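Delta-1-pyrroline-5-carboxylate dehydrogenase, mitochondrial (Mus musculus, PDB 4E3X) oxidises L-glutamate gamma-semialdehyde, derived from proline or ornithine, to glutamate with NAD+ in the mitochondrion, the second of two steps from proline to glutamate. Local coordinates at residues K52-L57 with T147-G152; E62-V67 with T237-S242; A488-A493 with F504-K509. All coordinates share one frame; numbering follows the deposited sequence. Where two conformers were deposited one is given.

Interaction 1: K52-L57 with T147-G152; sequences KALKDL and TMVGQG
Leu54 and Leu57 pack on Met148 and Val149, a purely apolar helix-helix contact in which the N-terminal helix 45-55 lies against the C-terminal turn of helix 140-151 of the aldehyde dehydrogenase fold. One methyl of Val149 serves both leucines: CG2 meets Leu54 CD2 at 3.7 Å and Leu57 CD1 at 4.0 Å. Both leucines slide past the valine in the opposite direction. The first torsion of Val149 (chi1 171°) sends CG1 anti to the backbone N, while CG2 takes the place beside that N and faces the leucines. Met148 instead crosses Leu54 at about a right angle. Its chain bends at chi3 (64°), and the contact is shared between SD, 4.1 Å from Leu54 CD2, and CE, which meets CD1 of the same leucine.

Further out, Ala145 of helix 140-151 meets both leucines, Phe384 packs on Leu54, and Val155 and Ala158 of helix 155-180 back Met148. The carbonyl of Val149 is hydrogen-bonded to Ser83 OG. Just beyond these touching residues helix 140-151 ends: Gly152 turns to positive phi (81°), with its N still weakly bonded to Met148 O at 2.9 Å.

Interaction 2: E62-V67 with T237-S242; sequences EAIPCV and TAMLAS
The carboxylate of Glu62 is the flat group that meets Leu240, and a single oxygen does the work. Its OE1 lies 3.4 Å from Leu240 CD1 and also accepts a hydrogen bond from a water at 2.7 Å. The same water donates to Leu240 O at 2.9 Å, so side chain and helix backbone are joined although no direct hydrogen bond crosses the contact. An extended glutamate explains the reach: CG stands anti to the backbone N (chi1 -173°) and the chain stays straight beyond it, carrying OE1 out to Leu240 CD1, the two side chains passing at a slant. That CD1 also touches Glu62 CB.

A second flat group, the peptide carbonyl of Met239, is met by a methyl. Ile64 CD1 comes within 3.9 Å of Met239 O and equally close to Leu240 CA, and it is 4.0 Å from Met239 CG. Ile64 thus packs on the backbone of the first helical turn as well as on the Met239 side chain.

Within that turn, Ala238 occupies the N-cap position, and its carbonyl O takes two donors, the N and the OG of Ser242. The hydroxyl approaches from above the carbonyl plane, 48° out of it. Leu240 N, at the start of the helix, is satisfied by Gln81 OE1.

Helix 239-251 follows strand 230-233 of the parallel five-stranded sheet and leads to its neighbour 259-261, a beta-alpha-beta crossover of the Rossmann-type NAD-binding domain of aldehyde dehydrogenases. Strand 62-68, from a separate mixed sheet, lies against the first turn of that helix. Phe94 of the adjoining strand 89-95 packs on both Ile64 and Met239, while helix 140-151 approaches the same turn through Thr147 and Gln151 on Ala241.

Interaction 3: A488-A493 with F504-K509; sequences AIVQEA and FYINDK
Val490 and Ile506 form the tight part of this contact, meeting tip to tip between helix 487-496 and strand 503-506. These elements complete a beta-alpha-beta crossover that starts from strand 476-483, the parallel neighbour of strand 503-506. In the isoleucine conformer described here, CD1 lies 3.6 Å from Val490 CG1, and CG2 touches the same methyl at 4.0 Å. The valine's CG1 is anti to its own amide nitrogen (chi1 169°), which extends it from the helix to the strand. Ile506 has a second conformer, so the exact fit at this point is probably variable.

One turn along the helix the packing is looser. The CB of Phe504 is directed at the helix, but the ring's closest approach is CZ to Ala493 O, 4.4 Å, met obliquely; the CB of Ala493 meets Val482 of strand 476-483 instead. Gln491 is directed away from the strand, and it, Ala488 and Glu492 are at least partly open to solvent.

Beyond the strand the chain becomes polar. Lys509 N donates to Asp508 OD1 at 2.7 Å, meeting it on the anti side of the carboxylate with an angle of 142° at the hydrogen. Lys509 O lies 3.4 Å above one face of the Tyr505 ring, offset toward its rim.

The link to the second subunit combines three elements: a parallel ladder between residues 504-506 and a strand of that subunit, which carries the sheet across the dimer interface; a salt bridge from Asp508 OD2 to its Lys548; and packing of Val490 and Ile506 on its Met21 and Leu22. Between helix and strand, by contrast, the contact is apolar and no hydrogen bond crosses it, so its fit rests on shape.

How the interactions relate
Interactions 1 and 2 are neighbours, with centres 14 Å apart, and their segments alternate along the chain. They touch through helix 140-151, where Gln151 CG lies 3.4 Å from Thr237 O, and Gln81 bridges them by bonding both Gly150 O and Leu240 N. This region lies near the cofactor site: the side chain of Met239 is about 7 Å from that of Lys233, an NAD+-binding residue, and Gln151 NE2 bonds the carbonyl of Phe210, which lines a proline pocket. Interaction 3 lies apart, its centre 38 Å from that of interaction 1 and 42 Å from that of interaction 2. There Phe504 is about 11 Å from substrate-binding Ser513, side chain to side chain.

Interaction 1: K52-L57 with T147-G152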
ATOM      1  N   LYS B  52      20.501 -30.217  24.503  1.00 15.66           N
ATOM      2  CA  LYS B  52      19.592 -31.350  24.412  1.00 16.23           C
ATOM      3  C   LYS B  52      18.836 -31.346  23.084  1.00 15.95           C
ATOM      4  O   LYS B  52      18.707 -32.377  22.429  1.00 15.45           O
ATOM      5  CB  LYS B  52      18.609 -31.346  25.585  1.00 16.47           C
ATOM      6  N   ALA B  53      18.339 -30.180  22.686  1.00 15.53           N
ATOM      7  CA  ALA B  53      17.598 -30.066  21.433  1.00 15.21           C
ATOM      8  C   ALA B  53      18.471 -30.372  20.211  1.00 14.78           C
ATOM      9  O   ALA B  53      17.999 -30.944  19.234  1.00 15.31           O
ATOM     10  CB  ALA B  53      16.957 -28.695  21.311  1.00 14.73           C
ATOM     11  N   LEU B  54      19.742 -29.989  20.269  1.00 13.94           N
ATOM     12  CA  LEU B  54      20.676 -30.305  19.192  1.00 13.70           C
ATOM     13  C   LEU B  54      20.925 -31.801  19.134  1.00 13.84           C
ATOM     14  O   LEU B  54      20.973 -32.397  18.056  1.00 14.28           O
ATOM     15  CB  LEU B  54      21.996 -29.565  19.387  1.00 12.46           C
ATOM     16  CG  LEU B  54      21.918 -28.061  19.119  1.00 12.57           C
ATOM     17  CD1 LEU B  54      23.162 -27.355  19.653  1.00 13.24           C
ATOM     18  CD2 LEU B  54      21.738 -27.794  17.631  1.00 13.48           C
ATOM     19  N   LYS B  55      21.085 -32.409  20.306  1.00 13.93           N
ATOM     20  CA  LYS B  55      21.234 -33.852  20.387  1.00 15.76           C
ATOM     21  C   LYS B  55      20.001 -34.556  19.810  1.00 15.62           C
ATOM     22  O   LYS B  55      20.129 -35.592  19.163  1.00 17.12           O
ATOM     23  CB  LYS B  55      21.469 -34.273  21.835  1.00 16.12           C
ATOM     24  N   ASP B  56      18.818 -33.978  20.028  1.00 15.38           N
ATOM     25  CA  ASP B  56      17.562 -34.546  19.521  1.00 16.34           C
ATOM     26  C   ASP B  56      17.489 -34.572  17.992  1.00 15.55           C
ATOM     27  O   ASP B  56      16.640 -35.258  17.428  1.00 16.24           O
ATOM     28  CB  ASP B  56      16.351 -33.759  20.040  1.00 19.39           C
ATOM     29  CG  ASP B  56      16.068 -33.998  21.509  1.00 22.15           C
ATOM     30  OD1 ASP B  56      16.499 -35.039  22.045  1.00 22.48           O
ATOM     31  OD2 ASP B  56      15.391 -33.138  22.123  1.00 23.64           O
ATOM     32  N   LEU B  57      18.357 -33.810  17.331  1.00 13.45           N
ATOM     33  CA  LEU B  57      18.328 -33.691  15.873  1.00 12.21           C
ATOM     34  C   LEU B  57      19.440 -34.485  15.209  1.00 12.90           C
ATOM     35  O   LEU B  57      19.404 -34.743  14.002  1.00 12.54           O
ATOM     36  CB  LEU B  57      18.447 -32.228  15.447  1.00 11.73           C
ATOM     37  CG  LEU B  57      17.264 -31.328  15.787  1.00 11.95           C
ATOM     38  CD1 LEU B  57      17.547 -29.906  15.348  1.00 12.28           C
ATOM     39  CD2 LEU B  57      16.010 -31.830  15.108  1.00 12.24           C
ATOM     40  N   THR B 147      16.909 -24.395  13.430  1.00  7.36           N
ATOM     41  CA  THR B 147      17.477 -23.328  12.619  1.00  7.36           C
ATOM     42  C   THR B 147      19.005 -23.489  12.519  1.00  8.31           C
ATOM     43  O   THR B 147      19.605 -23.282  11.460  1.00  9.03           O
ATOM     44  CB  THR B 147      17.079 -21.954  13.199  1.00  7.71           C
ATOM     45  OG1 THR B 147      15.645 -21.838  13.202  1.00  8.04           O
ATOM     46  CG2 THR B 147      17.659 -20.816  12.380  1.00  9.65           C
ATOM     47  N   MET B 148      19.642 -23.886  13.617  1.00  7.92           N
ATOM     48  CA  MET B 148      21.082 -24.156  13.584  1.00  7.85           C
ATOM     49  C   MET B 148      21.422 -25.305  12.649  1.00  7.99           C
ATOM     50  O   MET B 148      22.281 -25.182  11.774  1.00  9.27           O
ATOM     51  CB  MET B 148      21.595 -24.482  14.987  1.00  8.57           C
ATOM     52  CG  MET B 148      21.549 -23.303  15.953  1.00  8.89           C
ATOM     53  SD  MET B 148      22.150 -23.716  17.602  1.00  9.90           S
ATOM     54  CE  MET B 148      23.854 -24.116  17.235  1.00 10.13           C
ATOM     55  N   VAL B 149      20.755 -26.434  12.843  1.00  8.27           N
ATOM     56  CA  VAL B 149      21.109 -27.636  12.104  1.00  9.49           C
ATOM     57  C   VAL B 149      20.652 -27.577  10.651  1.00  9.20           C
ATOM     58  O   VAL B 149      21.357 -28.040   9.756  1.00  9.75           O
ATOM     59  CB  VAL B 149      20.581 -28.898  12.818  1.00 11.15           C
ATOM     60  CG1 VAL B 149      20.748 -30.138  11.954  1.00 12.79           C
ATOM     61  CG2 VAL B 149      21.283 -29.073  14.152  1.00 11.57           C
ATOM     62  N   GLY B 150      19.485 -26.985  10.418  1.00  8.10           N
ATOM     63  CA  GLY B 150      18.934 -26.947   9.077  1.00  8.14           C
ATOM     64  C   GLY B 150      19.404 -25.776   8.234  1.00  8.33           C
ATOM     65  O   GLY B 150      19.503 -25.902   7.016  1.00  8.25           O
ATOM     66  N   GLN B 151      19.691 -24.640   8.865  1.00  8.32           N
ATOM     67  CA  GLN B 151      20.107 -23.444   8.129  1.00  7.81           C
ATOM     68  C   GLN B 151      21.564 -23.050   8.392  1.00  7.60           C
ATOM     69  O   GLN B 151      22.076 -22.131   7.762  1.00  7.80           O
ATOM     70  CB  GLN B 151      19.165 -22.268   8.407  1.00  7.56           C
ATOM     71  CG  GLN B 151      17.792 -22.412   7.777  1.00  8.07           C
ATOM     72  CD  GLN B 151      16.691 -21.966   8.715  1.00  7.03           C
ATOM     73  OE1 GLN B 151      16.159 -22.763   9.484  1.00  7.77           O
ATOM     74  NE2 GLN B 151      16.358 -20.684   8.675  1.00  8.20           N
ATOM     75  N   GLY B 152      22.231 -23.754   9.307  1.00  7.76           N
ATOM     76  CA  GLY B 152      23.648 -23.527   9.558  1.00  7.61           C
ATOM     77  C   GLY B 152      23.963 -22.343  10.454  1.00  7.94           C
ATOM     78  O   GLY B 152      25.089 -21.849  10.445  1.00  9.79           O
TER

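Interaction 2: E62-V67 with T237-S242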
ATOM      1  N   GLU B  62      13.377 -35.682   9.583  1.00  7.44           N
ATOM      2  CA  GLU B  62      11.925 -35.570   9.720  1.00  7.84           C
ATOM      3  C   GLU B  62      11.247 -35.623   8.361  1.00  7.96           C
ATOM      4  O   GLU B  62      11.626 -34.886   7.462  1.00  8.75           O
ATOM      5  CB  GLU B  62      11.527 -34.267  10.421  1.00  9.18           C
ATOM      6  CG  GLU B  62      10.035 -34.220  10.718  1.00  9.96           C
ATOM      7  CD  GLU B  62       9.574 -32.941  11.390  1.00 11.16           C
ATOM      8  OE1 GLU B  62      10.375 -31.997  11.515  1.00 11.83           O
ATOM      9  OE2 GLU B  62       8.389 -32.873  11.784  1.00 12.91           O
ATOM     10  N   ALA B  63      10.234 -36.479   8.228  1.00  8.56           N
ATOM     11  CA  ALA B  63       9.415 -36.518   7.019  1.00  8.24           C
ATOM     12  C   ALA B  63       8.289 -35.498   7.165  1.00  8.13           C
ATOM     13  O   ALA B  63       7.357 -35.689   7.958  1.00 10.00           O
ATOM     14  CB  ALA B  63       8.856 -37.919   6.788  1.00  8.15           C
ATOM     15  N   ILE B  64       8.393 -34.407   6.411  1.00  7.48           N
ATOM     16  CA  ILE B  64       7.501 -33.264   6.569  1.00  7.68           C
ATOM     17  C   ILE B  64       6.510 -33.235   5.408  1.00  7.69           C
ATOM     18  O   ILE B  64       6.908 -33.052   4.264  1.00  8.13           O
ATOM     19  CB  ILE B  64       8.316 -31.944   6.593  1.00  7.80           C
ATOM     20  CG1 ILE B  64       9.246 -31.926   7.811  1.00  8.94           C
ATOM     21  CG2 ILE B  64       7.398 -30.725   6.577  1.00  7.87           C
ATOM     22  CD1 ILE B  64      10.160 -30.721   7.872  1.00  9.84           C
ATOM     23  N   PRO B  65       5.210 -33.417   5.697  1.00  8.19           N
ATOM     24  CA  PRO B  65       4.209 -33.432   4.627  1.00  7.81           C
ATOM     25  C   PRO B  65       3.775 -32.018   4.247  1.00  7.41           C
ATOM     26  O   PRO B  65       4.066 -31.061   4.967  1.00  8.47           O
ATOM     27  CB  PRO B  65       3.032 -34.149   5.284  1.00  8.93           C
ATOM     28  CG  PRO B  65       3.101 -33.650   6.705  1.00  9.94           C
ATOM     29  CD  PRO B  65       4.592 -33.588   7.024  1.00  9.91           C
ATOM     30  N   CYS B  66       3.081 -31.895   3.124  1.00  7.37           N
ATOM     31  CA  CYS B  66       2.257 -30.715   2.914  1.00  7.46           C
ATOM     32  C   CYS B  66       1.067 -30.831   3.869  1.00  7.29           C
ATOM     33  O   CYS B  66       0.635 -31.945   4.205  1.00  8.48           O
ATOM     34  CB  CYS B  66       1.758 -30.651   1.478  1.00  8.94           C
ATOM     35  SG  CYS B  66       3.047 -30.352   0.260  1.00  9.67           S
ATOM     36  N   VAL B  67       0.544 -29.701   4.326  1.00  7.20           N
ATOM     37  CA  VAL B  67      -0.624 -29.726   5.201  1.00  7.51           C
ATOM     38  C   VAL B  67      -1.710 -28.838   4.614  1.00  8.37           C
ATOM     39  O   VAL B  67      -1.526 -27.629   4.449  1.00  8.73           O
ATOM     40  CB  VAL B  67      -0.311 -29.287   6.655  1.00  8.59           C
ATOM     41  CG1 VAL B  67      -1.565 -29.414   7.518  1.00  9.46           C
ATOM     42  CG2 VAL B  67       0.820 -30.122   7.239  1.00  9.74           C
ATOM     43  N   THR B 237      15.357 -24.747   1.940  1.00  7.54           N
ATOM     44  CA  THR B 237      16.558 -24.820   2.763  1.00  8.10           C
ATOM     45  C   THR B 237      16.323 -24.360   4.208  1.00  7.73           C
ATOM     46  O   THR B 237      17.264 -24.322   5.005  1.00  9.17           O
ATOM     47  CB  THR B 237      17.731 -24.061   2.099  1.00  9.56           C
ATOM     48  OG1 THR B 237      17.238 -22.864   1.498  1.00 13.14           O
ATOM     49  CG2 THR B 237      18.340 -24.896   0.986  1.00 10.63           C
ATOM     50  N   ALA B 238      15.061 -24.081   4.548  1.00  6.60           N
ATOM     51  CA  ALA B 238      14.670 -23.794   5.931  1.00  7.07           C
ATOM     52  C   ALA B 238      13.447 -24.614   6.333  1.00  6.53           C
ATOM     53  O   ALA B 238      12.703 -24.224   7.232  1.00  7.32           O
ATOM     54  CB  ALA B 238      14.387 -22.305   6.124  1.00  8.32           C
ATOM     55  N   MET B 239      13.237 -25.749   5.670  1.00  6.96           N
ATOM     56  CA  MET B 239      11.996 -26.500   5.863  1.00  6.29           C
ATOM     57  C   MET B 239      11.779 -26.990   7.301  1.00  6.09           C
ATOM     58  O   MET B 239      10.666 -26.888   7.838  1.00  6.87           O
ATOM     59  CB  MET B 239      11.940 -27.666   4.879  1.00  8.24           C
ATOM     60  CG  MET B 239      10.575 -28.318   4.755  1.00  9.63           C
ATOM     61  SD  MET B 239       9.324 -27.162   4.168  1.00 11.34           S
ATOM     62  CE  MET B 239      10.095 -26.518   2.707  1.00 10.39           C
ATOM     63  N   LEU B 240      12.826 -27.549   7.897  1.00  7.08           N
ATOM     64  CA  LEU B 240      12.737 -28.125   9.232  1.00  6.96           C
ATOM     65  C   LEU B 240      12.233 -27.099  10.258  1.00  6.10           C
ATOM     66  O   LEU B 240      11.259 -27.349  10.975  1.00  7.11           O
ATOM     67  CB  LEU B 240      14.110 -28.665   9.638  1.00  7.37           C
ATOM     68  CG  LEU B 240      14.187 -29.435  10.955  1.00  8.52           C
ATOM     69  CD1 LEU B 240      13.475 -30.784  10.852  1.00  9.46           C
ATOM     70  CD2 LEU B 240      15.653 -29.611  11.369  1.00  8.69           C
ATOM     71  N   ALA B 241      12.870 -25.932  10.314  1.00  6.59           N
ATOM     72  CA  ALA B 241      12.425 -24.905  11.245  1.00  7.15           C
ATOM     73  C   ALA B 241      11.077 -24.302  10.855  1.00  6.72           C
ATOM     74  O   ALA B 241      10.272 -23.965  11.725  1.00  7.69           O
ATOM     75  CB  ALA B 241      13.473 -23.810  11.393  1.00  7.28           C
ATOM     76  N   SER B 242      10.823 -24.168   9.554  1.00  6.51           N
ATOM     77  CA  SER B 242       9.557 -23.589   9.110  1.00  6.43           C
ATOM     78  C   SER B 242       8.372 -24.448   9.528  1.00  6.36           C
ATOM     79  O   SER B 242       7.345 -23.928   9.973  1.00  6.71           O
ATOM     80  CB  SER B 242       9.546 -23.390   7.595  1.00  6.51           C
ATOM     81  OG  SER B 242      10.526 -22.447   7.212  1.00  7.78           O
TER
HETATM   82  O   HOH W   1      10.000 -29.494  12.388  1.00 10.45           O

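Interaction 3: A488-A493 with F504-K509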
ATOM      1  N   ALA B 488      28.390  17.772  12.154  1.00 15.95           N
ATOM      2  CA  ALA B 488      28.151  18.370  10.843  1.00 15.53           C
ATOM      3  C   ALA B 488      28.286  17.333   9.722  1.00 14.85           C
ATOM      4  O   ALA B 488      27.488  17.311   8.779  1.00 14.32           O
ATOM      5  CB  ALA B 488      29.095  19.546  10.612  1.00 16.84           C
ATOM      6  N   ILE B 489      29.295  16.473   9.832  1.00 14.61           N
ATOM      7  CA  ILE B 489      29.500  15.406   8.857  1.00 14.49           C
ATOM      8  C   ILE B 489      28.339  14.409   8.880  1.00 13.83           C
ATOM      9  O   ILE B 489      27.832  14.006   7.830  1.00 13.10           O
ATOM     10  CB  ILE B 489      30.838  14.669   9.103  1.00 15.83           C
ATOM     11  CG1 ILE B 489      32.023  15.589   8.786  1.00 16.61           C
ATOM     12  CG2 ILE B 489      30.915  13.385   8.281  1.00 16.51           C
ATOM     13  CD1 ILE B 489      32.138  15.965   7.320  1.00 17.75           C
ATOM     14  N   VAL B 490      27.910  14.023  10.075  1.00 13.53           N
ATOM     15  CA  VAL B 490      26.781  13.109  10.203  1.00 13.61           C
ATOM     16  C   VAL B 490      25.523  13.710   9.590  1.00 13.29           C
ATOM     17  O   VAL B 490      24.792  13.028   8.881  1.00 12.58           O
ATOM     18  CB  VAL B 490      26.540  12.715  11.674  1.00 13.79           C
ATOM     19  CG1 VAL B 490      25.214  11.981  11.834  1.00 14.54           C
ATOM     20  CG2 VAL B 490      27.681  11.851  12.168  1.00 14.80           C
ATOM     21  N   GLN B 491      25.286  14.991   9.838  1.00 13.54           N
ATOM     22  CA  GLN B 491      24.113  15.657   9.282  1.00 14.00           C
ATOM     23  C   GLN B 491      24.176  15.687   7.756  1.00 13.35           C
ATOM     24  O   GLN B 491      23.181  15.427   7.079  1.00 13.42           O
ATOM     25  CB  GLN B 491      23.987  17.071   9.856  1.00 17.08           C
ATOM     26  CG  GLN B 491      23.606  17.077  11.329  1.00 21.51           C
ATOM     27  CD  GLN B 491      23.895  18.400  12.012  1.00 25.35           C
ATOM     28  OE1 GLN B 491      24.199  19.400  11.361  1.00 26.75           O
ATOM     29  NE2 GLN B 491      23.810  18.410  13.338  1.00 27.41           N
ATOM     30  N   GLU B 492      25.357  15.990   7.225  1.00 13.65           N
ATOM     31  CA  GLU B 492      25.572  16.021   5.783  1.00 13.06           C
ATOM     32  C   GLU B 492      25.380  14.643   5.155  1.00 12.98           C
ATOM     33  O   GLU B 492      24.671  14.493   4.155  1.00 12.75           O
ATOM     34  CB  GLU B 492      26.980  16.536   5.467  1.00 13.88           C
ATOM     35  CG  GLU B 492      27.288  16.621   3.975  1.00 15.14           C
ATOM     36  CD  GLU B 492      28.673  17.183   3.685  1.00 17.44           C
ATOM     37  OE1 GLU B 492      29.482  17.309   4.626  1.00 17.98           O
ATOM     38  OE2 GLU B 492      28.948  17.510   2.515  1.00 19.22           O
ATOM     39  N   ALA B 493      26.028  13.639   5.734  1.00 12.20           N
ATOM     40  CA  ALA B 493      25.953  12.279   5.215  1.00 11.93           C
ATOM     41  C   ALA B 493      24.523  11.761   5.274  1.00 12.14           C
ATOM     42  O   ALA B 493      24.064  11.084   4.357  1.00 12.04           O
ATOM     43  CB  ALA B 493      26.892  11.354   5.975  1.00 12.80           C
ATOM     44  N   PHE B 504      19.062   3.013   8.182  1.00  7.25           N
ATOM     45  CA  PHE B 504      20.292   3.792   8.183  1.00  7.93           C
ATOM     46  C   PHE B 504      20.823   3.867   9.601  1.00  8.46           C
ATOM     47  O   PHE B 504      20.072   4.098  10.547  1.00 10.04           O
ATOM     48  CB  PHE B 504      19.994   5.189   7.625  1.00  8.89           C
ATOM     49  CG  PHE B 504      21.202   6.066   7.467  1.00  9.19           C
ATOM     50  CD1 PHE B 504      22.207   5.750   6.565  1.00 10.32           C
ATOM     51  CD2 PHE B 504      21.308   7.237   8.191  1.00  9.67           C
ATOM     52  CE1 PHE B 504      23.316   6.579   6.412  1.00 11.12           C
ATOM     53  CE2 PHE B 504      22.411   8.067   8.040  1.00 11.12           C
ATOM     54  CZ  PHE B 504      23.415   7.738   7.156  1.00 11.08           C
ATOM     55  N   TYR B 505      22.124   3.659   9.741  1.00  8.38           N
ATOM     56  CA  TYR B 505      22.732   3.502  11.047  1.00  8.83           C
ATOM     57  C   TYR B 505      23.852   4.502  11.241  1.00  8.97           C
ATOM     58  O   TYR B 505      24.689   4.692  10.362  1.00 10.58           O
ATOM     59  CB  TYR B 505      23.274   2.077  11.187  1.00  9.41           C
ATOM     60  CG  TYR B 505      22.171   1.043  11.158  1.00  8.93           C
ATOM     61  CD1 TYR B 505      21.784   0.431   9.966  1.00  8.25           C
ATOM     62  CD2 TYR B 505      21.498   0.689  12.326  1.00 10.01           C
ATOM     63  CE1 TYR B 505      20.761  -0.523   9.948  1.00  8.95           C
ATOM     64  CE2 TYR B 505      20.485  -0.254  12.318  1.00 10.21           C
ATOM     65  CZ  TYR B 505      20.109  -0.850  11.131  1.00  8.92           C
ATOM     66  OH  TYR B 505      19.090  -1.788  11.156  1.00 10.37           O
ATOM     67  N   ILE B 506      23.855   5.163  12.391  1.00  9.07           N
ATOM     68  CA  ILE B 506      24.943   6.063  12.734  0.52 10.40           C
ATOM     69  C   ILE B 506      25.723   5.444  13.881  1.00 10.26           C
ATOM     70  O   ILE B 506      25.192   5.227  14.979  1.00  9.94           O
ATOM     71  CB  ILE B 506      24.427   7.459  13.093  0.52 11.65           C
ATOM     72  CG1 ILE B 506      23.670   8.043  11.899  0.52 11.69           C
ATOM     73  CG2 ILE B 506      25.577   8.369  13.499  0.52 12.48           C
ATOM     74  CD1 ILE B 506      22.903   9.276  12.224  0.52 12.18           C
ATOM     75  N   ASN B 507      26.977   5.111  13.596  1.00  9.93           N
ATOM     76  CA  ASN B 507      27.853   4.484  14.577  1.00 10.09           C
ATOM     77  C   ASN B 507      27.330   3.147  15.094  1.00 10.40           C
ATOM     78  O   ASN B 507      27.510   2.794  16.257  1.00 11.91           O
ATOM     79  CB  ASN B 507      28.184   5.474  15.694  1.00 10.90           C
ATOM     80  CG  ASN B 507      28.967   6.657  15.171  1.00 11.86           C
ATOM     81  OD1 ASN B 507      29.821   6.495  14.295  1.00 11.73           O
ATOM     82  ND2 ASN B 507      28.681   7.851  15.683  1.00 12.30           N
ATOM     83  N   ASP B 508      26.696   2.396  14.202  1.00  9.74           N
ATOM     84  CA  ASP B 508      26.339   1.013  14.491  1.00 10.07           C
ATOM     85  C   ASP B 508      26.388   0.213  13.194  1.00  9.73           C
ATOM     86  O   ASP B 508      26.447   0.793  12.100  1.00 10.45           O
ATOM     87  CB  ASP B 508      24.954   0.913  15.145  1.00 11.16           C
ATOM     88  CG  ASP B 508      24.853  -0.251  16.121  1.00 12.21           C
ATOM     89  OD1 ASP B 508      25.565  -1.262  15.922  1.00 12.64           O
ATOM     90  OD2 ASP B 508      24.061  -0.156  17.086  1.00 13.24           O
ATOM     91  N   LYS B 509      26.373  -1.115  13.316  1.00  9.51           N
ATOM     92  CA  LYS B 509      26.447  -1.977  12.143  1.00  9.19           C
ATOM     93  C   LYS B 509      25.128  -2.030  11.365  1.00  8.14           C
ATOM     94  O   LYS B 509      24.054  -1.717  11.900  1.00  9.13           O
ATOM     95  CB  LYS B 509      26.883  -3.394  12.522  1.00 11.03           C
ATOM     96  CG  LYS B 509      25.939  -4.134  13.463  1.00 11.14           C
ATOM     97  CD  LYS B 509      26.440  -5.565  13.690  1.00 11.86           C
ATOM     98  CE  LYS B 509      25.554  -6.352  14.640  1.00 13.00           C
ATOM     99  NZ  LYS B 509      24.144  -6.418  14.166  1.00 13.14           N
TER